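Local coordinates for lipoprotein (Mycoplasma mycoides subsp. capri, PDB 7ADK) that is a lipoprotein that probably cleaves proteins as a serine-type peptidase of the mycoplasma DUF31 family, in the chymotrypsin-like PA clan, at residues S267-L272 / K671-L676; Y633-P638 / S759-R764; K642-D647 / S663-S668; Y752-G757 / H775-T780. One frame throughout, in Å; residues are numbered along the deposited sequence.

Contact 1. Residues S267-L272 / K671-L676; sequences SVVDSL and KFYNKL
Chi1 of -175° sets Tyr673 CG anti to the backbone N, while Asp270 places CG beside its own N (chi1 -62°); the two side chains then run next to each other in the same direction and meet at their polar ends. This is loop-on-loop packing: 267-272 comes from the long connection between helix 220-226 and strand 289-293. Its partner, a loop within the peptidase family region, contains a beta turn formed by Phe672-Lys675, with Lys675 N bonding to Phe672 O at 3.1 Å. The hydroxyl of Tyr673 donates to Asp270, OH to OD2 2.7 Å, through the anti lone pair of that oxygen. OD2 lies in the plane of the phenol ring, whereas the carboxylate itself is turned 45° from it. Two valines complete the grip on the ring. Val268 approaches its edge, CG2 standing 3.8 Å from Tyr673 CD1, and Val269 comes in obliquely with CG1 3.4 Å from Tyr673 CE1. Another neighbour of the ring is Tyr645, whose hydroxyl is bonded to Ser267 O, so the aromatic group ties this contact to the adjoining loop. The carbonyl of Tyr673 is held by Thr476 OG1. Lys671 and Lys675 pack against the chain of another protein, which places the turn beside an interface of the assembly. Leu676 lays CD2 against Leu272 O at 3.7 Å and against Ser271 OG at 3.9 Å.

Contact 2. Residues Y633-P638 / S759-R764; sequences YIVGYP and SGSSVR
Tyr633 and Val763 lie side by side with their side chains pointing the same way, and both methyls of the valine come to one ring carbon: CG1 and CG2 of Val763 are each 3.7 Å from Tyr633 CD1. Two residues on, Val635 turns its branches onto the strand, CG2 resting 3.4 Å from Ser761 CB and CG1 directed at the hydroxyl end of Ser762. Ser761 faces back toward the loop, where Gly636 offers bare backbone: OG of Ser761 lies over Gly636 CA, and the nearby Gly636 N is too poorly angled to bond it. That hydroxyl is instead bonded to Ala758 O. Ser762 OG is turned along its own strand and is gripped side-on by Arg764, NE at 2.9 Å and NH2 at 3.2 Å from that oxygen, which sits in the guanidinium plane. Strand 761-765 belongs to the mixed sheet; Gly760 and Ser761 both face Tyr774 of strand 769-778 in a G1 beta bulge. Gly757-Ala758-Ser759-Gly760 matches the Gly-Xaa-Ser-Gly motif round the nucleophilic serine of chymotrypsin-like peptidases, so Ser759, whose OG is not modelled, is probably the nucleophile. Chemically, then, loop 633-638 holds to the strand by carbon packing and shape, while the hydroxyls of Ser761 and Ser762 are engaged by Ala758 O and Arg764, consistent with a wholly buried seam.

Contact 3. Residues K642-D647 / S663-S668; sequences KDFYLD and SLWINS
The polar part of the contact is one carboxylate, that of Asp643, reached from Ser663. With Asp643 CG opposite the backbone N (chi1 -176°), the group extends across the gap, and Ser663 OG donates to Asp643 OD2 at 2.7 Å, coming from the anti side and 33° out of the carboxylate plane. The second oxygen works at home: Tyr645 N bonds to Asp643 OD1 at 3.2 Å, meeting it nearly end-on, which closes an Asx turn. Both carboxylate oxygens are thereby occupied, one fixing the turn and the other tying it to 663-668. These two pieces are loops on either side of helix 651-655, so the contact joins the chain entering that helix to the chain leaving it, inside the peptidase family region. Aromatic packing supplies the rest. Trp665 directs the outer edge of its six-membered ring at the turn, CH2 lying 3.6 Å from Phe644 CE1, which sits near the indole plane. The planes of these two rings are 69° apart with centroids separated by 5.7 Å, an oblique meeting. Phe644 and Tyr645 also lean on each other, the CD2 of each above the face of the other near its rim. Tyr645 turns an edge to the indole, CE2 standing 4.2 Å from Trp665 CH2, and its hydroxyl is bonded to Ser267 O. Further along the same indole edge, Trp665 CZ3 rests 4.1 Å from Asp643 CA. The amine of Lys642 leaves this contact to form a salt bridge with Glu779.

Contact 4. Residues Y752-G757 / H775-T780; sequences YAPAGG and HASNET
The loop between strands 737-747 and 761-765, which leads into the glycine- and serine-rich run of this probable peptidase, packs here on the end of strand 769-778 and the residues just after it. Ala753, buried, points at the strand end: its CB lies 3.6 Å from Glu779 CA and equally close to Asn778 O. Glu779 sets CG between its backbone N and carbonyl carbon (chi1 67°) and then runs out extended, passing alongside the loop until OE1 comes 3.5 Å from Ala755 CB. That oxygen is also the partner of Lys642 NZ in a salt bridge, linking the carboxylate to the loop at 642-647. Ser777 points at the loop with OG 3.3 Å from Pro754 O, at best a weak bond; a firmer partner of the hydroxyl is the Tyr774 OH. Pro754 covers one face of the Tyr752 ring, CD 3.8 Å above its centre, and touches Trp665 elsewhere. Tyr752 in turn meets Tyr774 edge-to-face. The backbone of His775 and Ala776 bonds to Leu785 of strand 783-792. Strand 769-778 also pairs with 761-765, and the loop packs against its end.

Overall arrangement
Contacts 1 and 3 are neighbours, with centres 8 Å apart, tied by Ser267 O to Tyr645 OH (2.8 Å). Segment 663-668 also reaches contact 2, where Pro638 O lies 3.1 Å from Ser663 N, and contact 2 joins contact 4 through Val635 O and Tyr752 OH, 2.8 Å apart. Contacts 2 and 4 use adjacent strands of the mixed sheet. A salt bridge, Lys642 NZ to Glu779 OE1 at 2.8 Å, links contacts 3 and 4. Ser759 in contact 2, in the Gly-Ala-Ser-Gly motif that begins with Gly757 of contact 4, is probably the nucleophile; contact 4 is centred 11 Å from contact 2 and contact 1 16 Å.

Contact 1. Residues S267-L272 / K671-L676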
loop_
_atom_site.group_PDB
_atom_site.type_symbol
_atom_site.label_atom_id
_atom_site.label_comp_id
_atom_site.label_asym_id
_atom_site.label_seq_id
_atom_site.Cartn_x
_atom_site.Cartn_y
_atom_site.Cartn_z
ATOM N N SER B 267 -0.855 13.667 -5.559
ATOM C CA SER B 267 0.348 13.546 -4.705
ATOM C C SER B 267 0.881 12.139 -4.339
ATOM O O SER B 267 0.199 11.118 -4.427
ATOM C CB SER B 267 0.067 14.335 -3.425
ATOM O OG SER B 267 1.043 14.168 -2.434
ATOM N N VAL B 268 2.110 12.095 -3.806
ATOM C CA VAL B 268 2.605 11.053 -2.879
ATOM C C VAL B 268 1.714 10.899 -1.628
ATOM O O VAL B 268 0.761 11.652 -1.461
ATOM C CB VAL B 268 4.131 11.222 -2.670
ATOM C CG1 VAL B 268 4.506 12.390 -1.784
ATOM C CG2 VAL B 268 4.839 9.981 -2.132
ATOM N N VAL B 269 1.947 9.880 -0.788
ATOM C CA VAL B 269 0.896 9.335 0.092
ATOM C C VAL B 269 1.250 8.901 1.526
ATOM O O VAL B 269 0.368 8.869 2.371
ATOM C CB VAL B 269 0.263 8.151 -0.629
ATOM C CG1 VAL B 269 1.219 6.973 -0.705
ATOM C CG2 VAL B 269 -0.989 7.663 0.074
ATOM N N ASP B 270 2.480 8.498 1.836
ATOM C CA ASP B 270 2.830 7.983 3.179
ATOM C C ASP B 270 4.123 8.630 3.695
ATOM O O ASP B 270 4.624 8.238 4.735
ATOM C CB ASP B 270 2.947 6.440 3.211
ATOM C CG ASP B 270 1.722 5.557 2.886
ATOM O OD1 ASP B 270 0.612 5.813 3.397
ATOM O OD2 ASP B 270 1.900 4.539 2.173
ATOM N N SER B 271 4.685 9.589 2.957
ATOM C CA SER B 271 6.033 10.132 3.138
ATOM C C SER B 271 5.989 11.606 3.541
ATOM O O SER B 271 5.074 12.312 3.146
ATOM C CB SER B 271 6.828 9.947 1.848
ATOM O OG SER B 271 8.174 10.277 2.078
ATOM N N LEU B 272 6.954 12.072 4.335
ATOM C CA LEU B 272 7.091 13.467 4.780
ATOM C C LEU B 272 8.294 14.142 4.110
ATOM O O LEU B 272 9.421 13.721 4.325
ATOM C CB LEU B 272 7.312 13.520 6.301
ATOM C CG LEU B 272 6.270 12.803 7.161
ATOM C CD1 LEU B 272 6.657 12.933 8.631
ATOM C CD2 LEU B 272 4.871 13.341 6.914
ATOM N N LYS B 671 7.593 10.771 -7.014
ATOM C CA LYS B 671 8.971 10.268 -7.017
ATOM C C LYS B 671 9.581 10.103 -5.631
ATOM O O LYS B 671 10.573 9.397 -5.508
ATOM C CB LYS B 671 9.832 11.203 -7.882
ATOM C CG LYS B 671 9.413 11.121 -9.356
ATOM C CD LYS B 671 10.159 12.116 -10.243
ATOM C CE LYS B 671 9.683 11.964 -11.691
ATOM N NZ LYS B 671 10.150 13.069 -12.550
ATOM N N PHE B 672 9.009 10.690 -4.585
ATOM C CA PHE B 672 9.551 10.634 -3.224
ATOM C C PHE B 672 9.272 9.328 -2.460
ATOM O O PHE B 672 9.868 9.127 -1.408
ATOM C CB PHE B 672 8.995 11.822 -2.424
ATOM C CG PHE B 672 9.436 13.229 -2.799
ATOM C CD1 PHE B 672 10.550 13.474 -3.621
ATOM C CD2 PHE B 672 8.729 14.319 -2.259
ATOM C CE1 PHE B 672 10.923 14.791 -3.926
ATOM C CE2 PHE B 672 9.094 15.637 -2.574
ATOM C CZ PHE B 672 10.185 15.871 -3.418
ATOM N N TYR B 673 8.402 8.430 -2.942
ATOM C CA TYR B 673 7.644 7.500 -2.088
ATOM C C TYR B 673 8.426 6.663 -1.061
ATOM O O TYR B 673 8.142 6.740 0.132
ATOM C CB TYR B 673 6.755 6.599 -2.956
ATOM C CG TYR B 673 5.850 5.690 -2.136
ATOM C CD1 TYR B 673 4.988 6.259 -1.188
ATOM C CD2 TYR B 673 5.897 4.288 -2.268
ATOM C CE1 TYR B 673 4.208 5.450 -0.357
ATOM C CE2 TYR B 673 5.113 3.473 -1.428
ATOM C CZ TYR B 673 4.264 4.055 -0.468
ATOM O OH TYR B 673 3.457 3.296 0.317
ATOM N N ASN B 674 9.405 5.874 -1.492
ATOM C CA ASN B 674 10.263 5.061 -0.617
ATOM C C ASN B 674 11.726 5.547 -0.645
ATOM O O ASN B 674 12.658 4.785 -0.394
ATOM C CB ASN B 674 10.078 3.569 -0.987
ATOM C CG ASN B 674 9.052 2.847 -0.136
ATOM O OD1 ASN B 674 8.936 3.044 1.058
ATOM N ND2 ASN B 674 8.324 1.918 -0.702
ATOM N N LYS B 675 11.947 6.815 -1.017
ATOM C CA LYS B 675 13.246 7.316 -1.484
ATOM C C LYS B 675 13.898 8.349 -0.556
ATOM O O LYS B 675 15.094 8.589 -0.669
ATOM C CB LYS B 675 13.074 7.838 -2.919
ATOM C CG LYS B 675 12.517 6.838 -3.945
ATOM C CD LYS B 675 13.478 5.680 -4.239
ATOM C CE LYS B 675 12.981 4.857 -5.431
ATOM N NZ LYS B 675 13.971 3.854 -5.869
ATOM N N LEU B 676 13.144 8.945 0.369
ATOM C CA LEU B 676 13.594 9.982 1.318
ATOM C C LEU B 676 14.225 9.421 2.613
ATOM O O LEU B 676 14.631 10.200 3.466
ATOM C CB LEU B 676 12.396 10.915 1.627
ATOM C CG LEU B 676 12.272 12.161 0.736
ATOM C CD1 LEU B 676 12.346 11.859 -0.753
ATOM C CD2 LEU B 676 10.949 12.858 1.014
#

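Contact 2. Residues Y633-P638 / S759-R764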
loop_
_atom_site.group_PDB
_atom_site.type_symbol
_atom_site.label_atom_id
_atom_site.label_comp_id
_atom_site.label_asym_id
_atom_site.label_seq_id
_atom_site.Cartn_x
_atom_site.Cartn_y
_atom_site.Cartn_z
ATOM N N TYR B 633 -0.028 21.153 2.232
ATOM C CA TYR B 633 -1.168 20.355 2.636
ATOM C C TYR B 633 -0.828 18.875 2.878
ATOM O O TYR B 633 -1.395 18.003 2.233
ATOM C CB TYR B 633 -2.445 20.642 1.792
ATOM C CG TYR B 633 -2.311 21.061 0.357
ATOM C CD1 TYR B 633 -2.106 22.401 0.014
ATOM C CD2 TYR B 633 -2.445 20.107 -0.646
ATOM C CE1 TYR B 633 -1.946 22.770 -1.334
ATOM C CE2 TYR B 633 -2.172 20.460 -1.971
ATOM C CZ TYR B 633 -1.869 21.783 -2.320
ATOM O OH TYR B 633 -1.368 22.073 -3.558
ATOM N N ILE B 634 0.083 18.567 3.829
ATOM C CA ILE B 634 0.003 17.266 4.545
ATOM C C ILE B 634 -1.146 17.418 5.492
ATOM O O ILE B 634 -1.024 17.739 6.663
ATOM C CB ILE B 634 1.212 16.757 5.353
ATOM C CG1 ILE B 634 2.388 16.585 4.411
ATOM C CG2 ILE B 634 0.891 15.376 5.977
ATOM C CD1 ILE B 634 3.599 15.913 5.061
ATOM N N VAL B 635 -2.283 17.233 4.895
ATOM C CA VAL B 635 -3.582 17.283 5.505
ATOM C C VAL B 635 -4.431 16.338 4.714
ATOM O O VAL B 635 -4.098 15.951 3.593
ATOM C CB VAL B 635 -4.202 18.683 5.488
ATOM C CG1 VAL B 635 -3.548 19.654 6.466
ATOM C CG2 VAL B 635 -4.070 19.299 4.118
ATOM N N GLY B 636 -5.548 15.967 5.301
ATOM C CA GLY B 636 -6.419 15.004 4.679
ATOM C C GLY B 636 -5.886 13.597 4.829
ATOM O O GLY B 636 -4.717 13.292 4.612
ATOM N N TYR B 637 -6.814 12.718 5.153
ATOM C CA TYR B 637 -6.613 11.291 5.102
ATOM C C TYR B 637 -7.703 10.718 4.197
ATOM O O TYR B 637 -8.839 10.545 4.641
ATOM C CB TYR B 637 -6.618 10.727 6.522
ATOM C CG TYR B 637 -5.600 11.317 7.479
ATOM C CD1 TYR B 637 -5.884 12.511 8.167
ATOM C CD2 TYR B 637 -4.442 10.593 7.801
ATOM C CE1 TYR B 637 -5.050 12.954 9.208
ATOM C CE2 TYR B 637 -3.612 11.028 8.849
ATOM C CZ TYR B 637 -3.923 12.196 9.570
ATOM O OH TYR B 637 -3.178 12.545 10.649
ATOM N N PRO B 638 -7.446 10.479 2.910
ATOM C CA PRO B 638 -8.386 9.751 2.083
ATOM C C PRO B 638 -8.444 8.285 2.517
ATOM O O PRO B 638 -7.481 7.750 3.061
ATOM C CB PRO B 638 -7.890 9.940 0.658
ATOM C CG PRO B 638 -6.390 10.142 0.815
ATOM C CD PRO B 638 -6.234 10.792 2.181
ATOM N N SER B 759 -11.676 15.582 2.389
ATOM C CA SER B 759 -12.365 16.837 2.565
ATOM C C SER B 759 -12.115 17.342 3.998
ATOM O O SER B 759 -12.160 16.560 4.953
ATOM C CB SER B 759 -13.831 16.635 2.219
ATOM N N GLY B 760 -11.825 18.639 4.141
ATOM C CA GLY B 760 -11.543 19.291 5.419
ATOM C C GLY B 760 -10.056 19.554 5.674
ATOM O O GLY B 760 -9.637 19.672 6.818
ATOM N N SER B 761 -9.261 19.616 4.623
ATOM C CA SER B 761 -7.803 19.587 4.685
ATOM C C SER B 761 -7.233 20.990 4.519
ATOM O O SER B 761 -7.448 21.617 3.491
ATOM C CB SER B 761 -7.363 18.672 3.559
ATOM O OG SER B 761 -7.905 17.405 3.751
ATOM N N SER B 762 -6.567 21.531 5.531
ATOM C CA SER B 762 -6.039 22.893 5.485
ATOM C C SER B 762 -4.889 23.027 4.497
ATOM O O SER B 762 -3.838 22.422 4.685
ATOM C CB SER B 762 -5.556 23.356 6.860
ATOM O OG SER B 762 -4.484 22.571 7.320
ATOM N N VAL B 763 -5.044 23.903 3.515
ATOM C CA VAL B 763 -3.937 24.504 2.796
ATOM C C VAL B 763 -3.301 25.544 3.701
ATOM O O VAL B 763 -4.000 26.400 4.241
ATOM C CB VAL B 763 -4.465 25.164 1.513
ATOM C CG1 VAL B 763 -3.378 25.784 0.657
ATOM C CG2 VAL B 763 -5.299 24.207 0.666
ATOM N N ARG B 764 -1.984 25.533 3.843
ATOM C CA ARG B 764 -1.228 26.523 4.616
ATOM C C ARG B 764 -0.106 27.108 3.806
ATOM O O ARG B 764 0.201 26.626 2.735
ATOM C CB ARG B 764 -0.642 25.901 5.883
ATOM C CG ARG B 764 -1.658 25.047 6.604
ATOM C CD ARG B 764 -1.158 24.684 7.978
ATOM N NE ARG B 764 -2.090 23.742 8.584
ATOM C CZ ARG B 764 -2.167 23.389 9.830
ATOM N NH1 ARG B 764 -1.340 23.800 10.716
ATOM N NH2 ARG B 764 -3.111 22.598 10.186
#

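Contact 3. Residues K642-D647 / S663-S668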
loop_
_atom_site.group_PDB
_atom_site.type_symbol
_atom_site.label_atom_id
_atom_site.label_comp_id
_atom_site.label_asym_id
_atom_site.label_seq_id
_atom_site.Cartn_x
_atom_site.Cartn_y
_atom_site.Cartn_z
ATOM N N LYS B 642 -8.155 3.839 -3.081
ATOM C CA LYS B 642 -7.483 4.348 -4.299
ATOM C C LYS B 642 -5.996 4.690 -4.110
ATOM O O LYS B 642 -5.379 5.325 -4.962
ATOM C CB LYS B 642 -8.299 5.475 -4.955
ATOM C CG LYS B 642 -9.739 5.018 -5.251
ATOM C CD LYS B 642 -10.446 5.840 -6.334
ATOM C CE LYS B 642 -9.950 5.472 -7.738
ATOM N NZ LYS B 642 -10.687 6.227 -8.777
ATOM N N ASP B 643 -5.381 4.245 -3.018
ATOM C CA ASP B 643 -3.948 4.385 -2.760
ATOM C C ASP B 643 -3.121 3.469 -3.675
ATOM O O ASP B 643 -2.960 2.274 -3.428
ATOM C CB ASP B 643 -3.695 4.136 -1.263
ATOM C CG ASP B 643 -2.247 4.330 -0.809
ATOM O OD1 ASP B 643 -1.343 4.360 -1.673
ATOM O OD2 ASP B 643 -2.050 4.470 0.418
ATOM N N PHE B 644 -2.611 4.047 -4.760
ATOM C CA PHE B 644 -1.887 3.370 -5.835
ATOM C C PHE B 644 -0.402 3.099 -5.555
ATOM O O PHE B 644 0.272 2.468 -6.369
ATOM C CB PHE B 644 -2.069 4.193 -7.114
ATOM C CG PHE B 644 -1.644 5.646 -7.041
ATOM C CD1 PHE B 644 -2.594 6.647 -6.773
ATOM C CD2 PHE B 644 -0.310 5.997 -7.302
ATOM C CE1 PHE B 644 -2.220 7.997 -6.818
ATOM C CE2 PHE B 644 0.058 7.346 -7.347
ATOM C CZ PHE B 644 -0.898 8.344 -7.117
ATOM N N TYR B 645 0.134 3.561 -4.426
ATOM C CA TYR B 645 1.546 3.365 -4.092
ATOM C C TYR B 645 1.832 2.015 -3.441
ATOM O O TYR B 645 2.969 1.548 -3.456
ATOM C CB TYR B 645 2.004 4.473 -3.162
ATOM C CG TYR B 645 2.011 5.852 -3.771
ATOM C CD1 TYR B 645 3.199 6.317 -4.349
ATOM C CD2 TYR B 645 0.859 6.658 -3.758
ATOM C CE1 TYR B 645 3.231 7.579 -4.950
ATOM C CE2 TYR B 645 0.900 7.934 -4.331
ATOM C CZ TYR B 645 2.071 8.364 -4.976
ATOM O OH TYR B 645 2.080 9.529 -5.651
ATOM N N LEU B 646 0.803 1.366 -2.891
ATOM C CA LEU B 646 0.859 -0.003 -2.385
ATOM C C LEU B 646 1.202 -0.988 -3.517
ATOM O O LEU B 646 0.521 -1.010 -4.545
ATOM C CB LEU B 646 -0.495 -0.351 -1.748
ATOM C CG LEU B 646 -0.851 0.480 -0.507
ATOM C CD1 LEU B 646 -2.318 0.292 -0.153
ATOM C CD2 LEU B 646 -0.028 0.063 0.703
ATOM N N ASP B 647 2.239 -1.812 -3.356
ATOM C CA ASP B 647 2.563 -2.866 -4.322
ATOM C C ASP B 647 1.480 -3.957 -4.334
ATOM O O ASP B 647 0.904 -4.272 -3.295
ATOM C CB ASP B 647 3.947 -3.471 -4.053
ATOM C CG ASP B 647 4.320 -4.552 -5.075
ATOM O OD1 ASP B 647 4.019 -4.387 -6.274
ATOM O OD2 ASP B 647 4.842 -5.604 -4.669
ATOM N N SER B 663 -4.920 6.670 4.383
ATOM C CA SER B 663 -3.571 7.095 3.966
ATOM C C SER B 663 -3.235 8.504 4.478
ATOM O O SER B 663 -4.144 9.291 4.684
ATOM C CB SER B 663 -3.478 7.122 2.443
ATOM O OG SER B 663 -3.853 5.898 1.863
ATOM N N LEU B 664 -1.959 8.868 4.648
ATOM C CA LEU B 664 -1.496 10.221 5.011
ATOM C C LEU B 664 -1.122 11.042 3.764
ATOM O O LEU B 664 0.048 11.316 3.507
ATOM C CB LEU B 664 -0.334 10.099 6.015
ATOM C CG LEU B 664 0.227 11.445 6.534
ATOM C CD1 LEU B 664 -0.539 11.970 7.731
ATOM C CD2 LEU B 664 1.673 11.272 6.956
ATOM N N TRP B 665 -2.116 11.412 2.956
ATOM C CA TRP B 665 -1.915 12.127 1.685
ATOM C C TRP B 665 -1.297 13.527 1.877
ATOM O O TRP B 665 -1.415 14.164 2.915
ATOM C CB TRP B 665 -3.219 12.162 0.875
ATOM C CG TRP B 665 -3.114 11.986 -0.614
ATOM C CD1 TRP B 665 -2.955 12.966 -1.527
ATOM C CD2 TRP B 665 -3.187 10.754 -1.396
ATOM N NE1 TRP B 665 -2.904 12.427 -2.788
ATOM C CE2 TRP B 665 -3.000 11.067 -2.766
ATOM C CE3 TRP B 665 -3.424 9.401 -1.094
ATOM C CZ2 TRP B 665 -2.949 10.102 -3.766
ATOM C CZ3 TRP B 665 -3.393 8.416 -2.093
ATOM C CH2 TRP B 665 -3.127 8.758 -3.421
ATOM N N ILE B 666 -0.573 13.970 0.864
ATOM C CA ILE B 666 0.373 15.089 0.854
ATOM C C ILE B 666 0.160 15.915 -0.418
ATOM O O ILE B 666 -0.864 15.807 -1.072
ATOM C CB ILE B 666 1.808 14.562 1.215
ATOM C CG1 ILE B 666 3.000 15.548 1.136
ATOM C CG2 ILE B 666 2.197 13.216 0.604
ATOM C CD1 ILE B 666 4.317 15.024 1.723
ATOM N N ASN B 667 1.105 16.773 -0.748
ATOM C CA ASN B 667 1.177 17.678 -1.880
ATOM C C ASN B 667 2.634 17.649 -2.343
ATOM O O ASN B 667 3.466 18.388 -1.805
ATOM C CB ASN B 667 0.763 19.034 -1.320
ATOM C CG ASN B 667 0.792 20.146 -2.329
ATOM O OD1 ASN B 667 0.437 19.975 -3.483
ATOM N ND2 ASN B 667 1.132 21.347 -1.920
ATOM N N SER B 668 3.009 16.642 -3.127
ATOM C CA SER B 668 4.393 16.390 -3.551
ATOM C C SER B 668 4.506 15.421 -4.717
ATOM O O SER B 668 3.604 14.632 -4.983
ATOM C CB SER B 668 5.219 15.825 -2.398
ATOM O OG SER B 668 5.649 16.881 -1.593
#

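Contact 4. Residues Y752-G757 / H775-T780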
loop_
_atom_site.group_PDB
_atom_site.type_symbol
_atom_site.label_atom_id
_atom_site.label_comp_id
_atom_site.label_asym_id
_atom_site.label_seq_id
_atom_site.Cartn_x
_atom_site.Cartn_y
_atom_site.Cartn_z
ATOM N N TYR B 752 -3.110 17.567 -6.171
ATOM C CA TYR B 752 -4.007 17.191 -5.067
ATOM C C TYR B 752 -5.425 16.799 -5.480
ATOM O O TYR B 752 -6.381 17.563 -5.350
ATOM C CB TYR B 752 -4.008 18.319 -4.041
ATOM C CG TYR B 752 -4.343 17.928 -2.612
ATOM C CD1 TYR B 752 -3.567 16.982 -1.920
ATOM C CD2 TYR B 752 -5.416 18.538 -1.955
ATOM C CE1 TYR B 752 -3.894 16.617 -0.600
ATOM C CE2 TYR B 752 -5.751 18.178 -0.643
ATOM C CZ TYR B 752 -4.998 17.210 0.035
ATOM O OH TYR B 752 -5.383 16.847 1.278
ATOM N N ALA B 753 -5.578 15.551 -5.913
ATOM C CA ALA B 753 -6.874 14.913 -6.087
ATOM C C ALA B 753 -7.010 13.627 -5.233
ATOM O O ALA B 753 -7.116 12.525 -5.768
ATOM C CB ALA B 753 -7.108 14.731 -7.583
ATOM N N PRO B 754 -6.980 13.729 -3.890
ATOM C CA PRO B 754 -7.185 12.606 -2.979
ATOM C C PRO B 754 -8.643 12.117 -2.983
ATOM O O PRO B 754 -9.524 12.656 -2.313
ATOM C CB PRO B 754 -6.755 13.128 -1.610
ATOM C CG PRO B 754 -7.063 14.612 -1.688
ATOM C CD PRO B 754 -6.687 14.927 -3.122
ATOM N N ALA B 755 -8.900 11.045 -3.715
ATOM C CA ALA B 755 -10.215 10.430 -3.827
ATOM C C ALA B 755 -10.758 9.884 -2.492
ATOM O O ALA B 755 -10.012 9.315 -1.700
ATOM C CB ALA B 755 -10.130 9.324 -4.877
ATOM N N GLY B 756 -12.073 9.984 -2.280
ATOM C CA GLY B 756 -12.819 9.231 -1.266
ATOM C C GLY B 756 -12.441 9.533 0.184
ATOM O O GLY B 756 -12.072 8.641 0.946
ATOM N N GLY B 757 -12.456 10.805 0.556
ATOM C CA GLY B 757 -12.034 11.313 1.863
ATOM C C GLY B 757 -11.217 12.594 1.689
ATOM O O GLY B 757 -11.285 13.220 0.631
ATOM N N HIS B 775 -12.026 20.850 -0.158
ATOM C CA HIS B 775 -13.308 20.142 0.002
ATOM C C HIS B 775 -13.774 19.269 -1.167
ATOM O O HIS B 775 -14.427 18.262 -0.913
ATOM C CB HIS B 775 -14.409 21.121 0.405
ATOM C CG HIS B 775 -14.955 21.970 -0.711
ATOM N ND1 HIS B 775 -14.431 23.177 -1.148
ATOM C CD2 HIS B 775 -16.062 21.684 -1.448
ATOM C CE1 HIS B 775 -15.243 23.591 -2.125
ATOM N NE2 HIS B 775 -16.226 22.717 -2.325
ATOM N N ALA B 776 -13.435 19.586 -2.410
ATOM C CA ALA B 776 -13.840 18.813 -3.581
ATOM C C ALA B 776 -12.630 18.347 -4.377
ATOM O O ALA B 776 -11.695 19.114 -4.558
ATOM C CB ALA B 776 -14.770 19.650 -4.438
ATOM N N SER B 777 -12.662 17.122 -4.897
ATOM C CA SER B 777 -11.606 16.551 -5.744
ATOM C C SER B 777 -12.078 16.266 -7.159
ATOM O O SER B 777 -13.241 15.939 -7.378
ATOM C CB SER B 777 -11.074 15.239 -5.178
ATOM O OG SER B 777 -10.556 15.423 -3.890
ATOM N N ASN B 778 -11.162 16.330 -8.112
ATOM C CA ASN B 778 -11.356 15.864 -9.468
ATOM C C ASN B 778 -10.076 15.173 -9.946
ATOM O O ASN B 778 -9.131 15.799 -10.409
ATOM C CB ASN B 778 -11.779 17.066 -10.311
ATOM C CG ASN B 778 -12.156 16.687 -11.719
ATOM O OD1 ASN B 778 -11.737 15.683 -12.275
ATOM N ND2 ASN B 778 -12.959 17.492 -12.351
ATOM N N GLU B 779 -10.028 13.845 -9.816
ATOM C CA GLU B 779 -8.856 13.044 -10.187
ATOM C C GLU B 779 -8.675 12.877 -11.698
ATOM O O GLU B 779 -7.633 12.393 -12.123
ATOM C CB GLU B 779 -8.843 11.711 -9.417
ATOM C CG GLU B 779 -9.974 10.736 -9.776
ATOM C CD GLU B 779 -9.862 9.397 -9.021
ATOM O OE1 GLU B 779 -10.797 9.014 -8.284
ATOM O OE2 GLU B 779 -8.868 8.654 -9.186
ATOM N N THR B 780 -9.618 13.342 -12.519
ATOM C CA THR B 780 -9.402 13.497 -13.971
ATOM C C THR B 780 -8.770 14.859 -14.300
ATOM O O THR B 780 -7.855 14.925 -15.109
ATOM C CB THR B 780 -10.697 13.256 -14.750
ATOM O OG1 THR B 780 -11.214 11.986 -14.427
ATOM C CG2 THR B 780 -10.491 13.243 -16.250
#